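Local coordinates for hypothetical protein Cgl3021 (Corynebacterium glutamicum, PDB 2NSF) that probably catalyses the mycothiol-dependent isomerisation of maleylpyruvate, as a zinc-binding enzyme with a separate C-terminal domain, at residues G205-E211 / E225-S231; L186-A190 / L232-V236. All blocks are in the same frame, centred on the assembly; numbering follows the deposited sequence.

Overall arrangement
The two contacts show how one small alpha/beta domain is assembled from a sheet whose first three strands in the chain are preceded by one helix and followed by another. Contact 1 pairs the central strands of this mixed sheet, and contact 2 packs the helix before the first of them, 183-199, on the helix after the second, 232-239. Contact 1 therefore lies nested within the loop that contact 2 closes, their centres 11 Å apart. They meet directly where CG2 of Ile235 lies 3.5 Å from Leu209 O. Contact 2 is the one nearer the metal: the side chain of Leu189 is about 11 Å from the zinc ion and about 9 Å from that of its ligand Glu164, whereas contact 1 lies away from the site.

Contact 1: G205-E211 / E225-S231; sequences GLVLLDE and EVVVSGS
Val228 O accepts the N-H of Leu209 at 2.8 Å, the shortest of six backbone hydrogen bonds that join 205-211 to 225-231. The same oxygen also receives a CA-H...O contact from Leu208 CA at 3.3 Å. Val228 donates its own N-H to Val207 O at 2.9 Å, so it grips the residues before and after its partner Leu208. That is the parallel ladder in miniature, and it runs from Val226 N on Gly205 O to Glu211 N on Gly230 O. The strand directions are twisted by 24° against each other, and the carbonyls are approached unequally: Val228 N arrives nearly along the C=O axis of Val207, while Val226 N stands above the carbonyl plane of Gly205, 40° out of it.

On the face carrying Leu206, Leu208, Val226 and Val228, with Asp210 at its end, Leu206 CD1 leans across to Val228 CG2 at 3.7 Å. Leu208 lies alongside Val228, pointing the same way. On the other face the CB of Leu209 touches both Ser229 CB, at 3.6 Å, and Val227 CG1, which is carried forward because it stands anti to the backbone N (chi1 -176°). The polar margin is looser: a water donates to Glu211 OE2 at 3.0 Å and is only weakly linked to Ser229 OG. Glu225 turns its carboxylate to Arg216 in a salt bridge, Asp210 bonds Ser213, and Ser231 N-caps helix 232-239 through Gly234 N.

Strand 206-210 is flanked on its other edge by antiparallel 215-218, and 226-230 by 247-249, making these two the inner strands of the mixed sheet. The six backbone bonds hold the strands in this register, while side chains decide what each face packs against: Leu208 and Val228 both meet Tyr238 of helix 232-239.

Contact 2: L186-A190 / L232-V236; sequences LRTLA and LAGIV
Leu186 projects from its helix into the space between Leu232 and Val236, one turn apart on the facing helix, and its CB and two methyls each find a different neighbour. CB presses on Leu232 CD2 at 3.4 Å, a tight carbon pair; CD1 reaches past to the backbone of Ala233, and CD2 meets Val236 CG1 at 3.9 Å, the two side chains crossing at a slant. Val236 splits its two methyls between neighbours on the facing helix: CG1, anti to its backbone N (chi1 174°), also touches Leu189 CD1, these two side chains crossing at about a right angle, while CG2 lies 3.5 Å from Leu186 O and 4.1 Å from Ala190 CB.

This is apolar helix packing within the alpha/beta C-terminal domain; the axes of the two segments approach to 9.5 Å at 38°. Both helices touch Tyr217 of strand 215-218, through Ala190 and Ile235, and Leu189 also meets Trp159, Arg163 and Ile167 of helix 156-171, which carries the zinc ligands Glu164 and His168.

At the edge, Arg187 CG passes at roughly a right angle to Leu232, 3.5 Å from its CD2, and beyond it the chain bends so that the guanidinium group forms a salt bridge with Glu183 and bonds Thr22 O.

Contact 1: G205-E211 / E225-S231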
# COMPACT_ATOMS: atom_id res chain seq x y z
N GLY A 205 15.35 16.11 10.38
CA GLY A 205 16.72 15.64 10.32
C GLY A 205 16.89 14.19 9.87
O GLY A 205 18.00 13.76 9.60
N LEU A 206 15.78 13.45 9.77
CA LEU A 206 15.84 12.05 9.36
C LEU A 206 15.91 11.91 7.85
O LEU A 206 15.08 12.45 7.12
CB LEU A 206 14.61 11.29 9.89
CG LEU A 206 14.53 9.80 9.53
CD1 LEU A 206 15.71 9.06 10.16
CD2 LEU A 206 13.21 9.22 10.01
N VAL A 207 16.92 11.17 7.38
CA VAL A 207 17.11 10.95 5.95
C VAL A 207 17.34 9.47 5.68
O VAL A 207 18.17 8.84 6.32
CB VAL A 207 18.34 11.73 5.42
CG1 VAL A 207 18.53 11.47 3.92
CG2 VAL A 207 18.16 13.22 5.68
N LEU A 208 16.59 8.92 4.72
CA LEU A 208 16.76 7.51 4.36
C LEU A 208 17.76 7.47 3.22
O LEU A 208 17.71 8.30 2.32
CB LEU A 208 15.44 6.91 3.89
CG LEU A 208 14.22 7.05 4.80
CD1 LEU A 208 13.07 6.26 4.17
CD2 LEU A 208 14.52 6.55 6.21
N LEU A 209 18.65 6.49 3.25
CA LEU A 209 19.64 6.37 2.20
C LEU A 209 19.62 5.01 1.54
O LEU A 209 19.80 3.99 2.22
CB LEU A 209 21.05 6.63 2.75
CG LEU A 209 22.22 6.35 1.79
CD1 LEU A 209 22.17 7.31 0.61
CD2 LEU A 209 23.54 6.48 2.54
N ASP A 210 19.37 4.99 0.24
CA ASP A 210 19.41 3.76 -0.54
C ASP A 210 20.90 3.76 -0.82
O ASP A 210 21.37 4.44 -1.75
CB ASP A 210 18.63 3.93 -1.85
CG ASP A 210 18.81 2.74 -2.79
OD1 ASP A 210 19.74 1.93 -2.57
OD2 ASP A 210 18.04 2.64 -3.76
N GLU A 211 21.66 3.03 -0.02
CA GLU A 211 23.11 3.04 -0.18
C GLU A 211 23.63 2.54 -1.53
O GLU A 211 24.47 3.19 -2.15
CB GLU A 211 23.77 2.28 0.97
CG GLU A 211 25.29 2.38 0.97
CD GLU A 211 25.90 2.19 2.34
OE1 GLU A 211 25.50 1.23 3.04
OE2 GLU A 211 26.78 2.99 2.71
N GLU A 225 21.15 15.76 11.70
CA GLU A 225 20.90 14.77 10.67
C GLU A 225 21.15 13.36 11.18
O GLU A 225 22.15 13.09 11.85
CB GLU A 225 21.79 15.03 9.46
CG GLU A 225 21.56 14.04 8.33
CD GLU A 225 22.62 14.10 7.26
OE1 GLU A 225 23.79 13.78 7.55
OE2 GLU A 225 22.29 14.47 6.12
N VAL A 226 20.22 12.47 10.86
CA VAL A 226 20.34 11.07 11.22
C VAL A 226 20.06 10.32 9.92
O VAL A 226 18.96 10.41 9.38
CB VAL A 226 19.31 10.65 12.29
CG1 VAL A 226 19.43 9.15 12.57
CG2 VAL A 226 19.55 11.44 13.56
N VAL A 227 21.06 9.61 9.42
CA VAL A 227 20.91 8.87 8.18
C VAL A 227 20.68 7.39 8.44
O VAL A 227 21.51 6.72 9.07
CB VAL A 227 22.17 9.02 7.29
CG1 VAL A 227 21.95 8.32 5.96
CG2 VAL A 227 22.47 10.49 7.08
N VAL A 228 19.54 6.89 7.99
CA VAL A 228 19.20 5.48 8.14
C VAL A 228 19.41 4.90 6.75
O VAL A 228 18.70 5.26 5.81
CB VAL A 228 17.73 5.30 8.57
CG1 VAL A 228 17.35 3.82 8.55
CG2 VAL A 228 17.54 5.87 9.96
N SER A 229 20.38 4.00 6.62
CA SER A 229 20.69 3.44 5.32
C SER A 229 20.61 1.92 5.19
O SER A 229 20.66 1.18 6.18
CB SER A 229 22.09 3.89 4.90
OG SER A 229 23.05 3.44 5.84
N GLY A 230 20.49 1.47 3.94
CA GLY A 230 20.42 0.06 3.64
C GLY A 230 20.04 -0.09 2.19
O GLY A 230 20.18 0.86 1.42
N SER A 231 19.59 -1.27 1.79
CA SER A 231 19.17 -1.47 0.40
C SER A 231 17.80 -0.81 0.31
O SER A 231 17.22 -0.45 1.34
CB SER A 231 19.05 -2.96 0.08
OG SER A 231 18.02 -3.56 0.85
O HOH W 1 25.95 4.85 4.85

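Contact 2: L186-A190 / L232-V236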
# COMPACT_ATOMS: atom_id res chain seq x y z
N LEU A 186 9.12 0.09 -5.04
CA LEU A 186 9.86 0.44 -3.83
C LEU A 186 10.38 1.88 -3.90
O LEU A 186 10.30 2.62 -2.91
CB LEU A 186 11.05 -0.52 -3.64
CG LEU A 186 10.73 -1.96 -3.25
CD1 LEU A 186 12.02 -2.76 -3.13
CD2 LEU A 186 9.97 -1.98 -1.91
N ARG A 187 10.90 2.28 -5.06
CA ARG A 187 11.41 3.64 -5.22
C ARG A 187 10.30 4.66 -5.04
O ARG A 187 10.49 5.70 -4.42
CB ARG A 187 12.05 3.84 -6.60
CG ARG A 187 13.38 3.12 -6.80
CD ARG A 187 14.11 3.66 -8.03
NE ARG A 187 13.27 3.61 -9.22
CZ ARG A 187 13.29 2.63 -10.12
NH1 ARG A 187 14.11 1.60 -9.97
NH2 ARG A 187 12.47 2.67 -11.16
N THR A 188 9.13 4.35 -5.59
CA THR A 188 8.00 5.26 -5.48
C THR A 188 7.52 5.34 -4.03
O THR A 188 7.13 6.41 -3.56
CB THR A 188 6.84 4.82 -6.40
OG1 THR A 188 7.33 4.71 -7.75
CG2 THR A 188 5.71 5.86 -6.38
N LEU A 189 7.56 4.22 -3.32
CA LEU A 189 7.16 4.20 -1.91
C LEU A 189 8.13 5.00 -1.04
O LEU A 189 7.71 5.74 -0.14
CB LEU A 189 7.10 2.76 -1.38
CG LEU A 189 5.91 1.88 -1.76
CD1 LEU A 189 6.14 0.46 -1.24
CD2 LEU A 189 4.64 2.48 -1.15
N ALA A 190 9.42 4.86 -1.29
CA ALA A 190 10.41 5.59 -0.50
C ALA A 190 10.17 7.09 -0.63
O ALA A 190 10.21 7.83 0.35
CB ALA A 190 11.81 5.23 -0.96
N LEU A 232 17.28 -0.67 -0.90
CA LEU A 232 15.97 -0.04 -1.07
C LEU A 232 14.89 -0.81 -0.31
O LEU A 232 14.04 -0.21 0.36
CB LEU A 232 15.63 0.04 -2.56
CG LEU A 232 14.36 0.80 -2.96
CD1 LEU A 232 14.46 2.26 -2.54
CD2 LEU A 232 14.17 0.68 -4.46
N ALA A 233 14.91 -2.14 -0.40
CA ALA A 233 13.91 -2.93 0.30
C ALA A 233 14.03 -2.68 1.80
O ALA A 233 13.03 -2.60 2.52
CB ALA A 233 14.10 -4.41 -0.00
N GLY A 234 15.27 -2.55 2.27
CA GLY A 234 15.50 -2.31 3.69
C GLY A 234 14.95 -0.98 4.19
O GLY A 234 14.32 -0.93 5.25
N ILE A 235 15.18 0.10 3.46
CA ILE A 235 14.69 1.39 3.93
C ILE A 235 13.18 1.52 3.78
O ILE A 235 12.55 2.21 4.56
CB ILE A 235 15.40 2.60 3.25
CG1 ILE A 235 15.15 2.62 1.74
CG2 ILE A 235 16.89 2.55 3.56
CD1 ILE A 235 15.63 3.90 1.07
N VAL A 236 12.61 0.84 2.79
CA VAL A 236 11.16 0.90 2.62
C VAL A 236 10.47 0.11 3.73
O VAL A 236 9.46 0.55 4.27
CB VAL A 236 10.72 0.40 1.23
CG1 VAL A 236 9.19 0.34 1.14
CG2 VAL A 236 11.26 1.34 0.15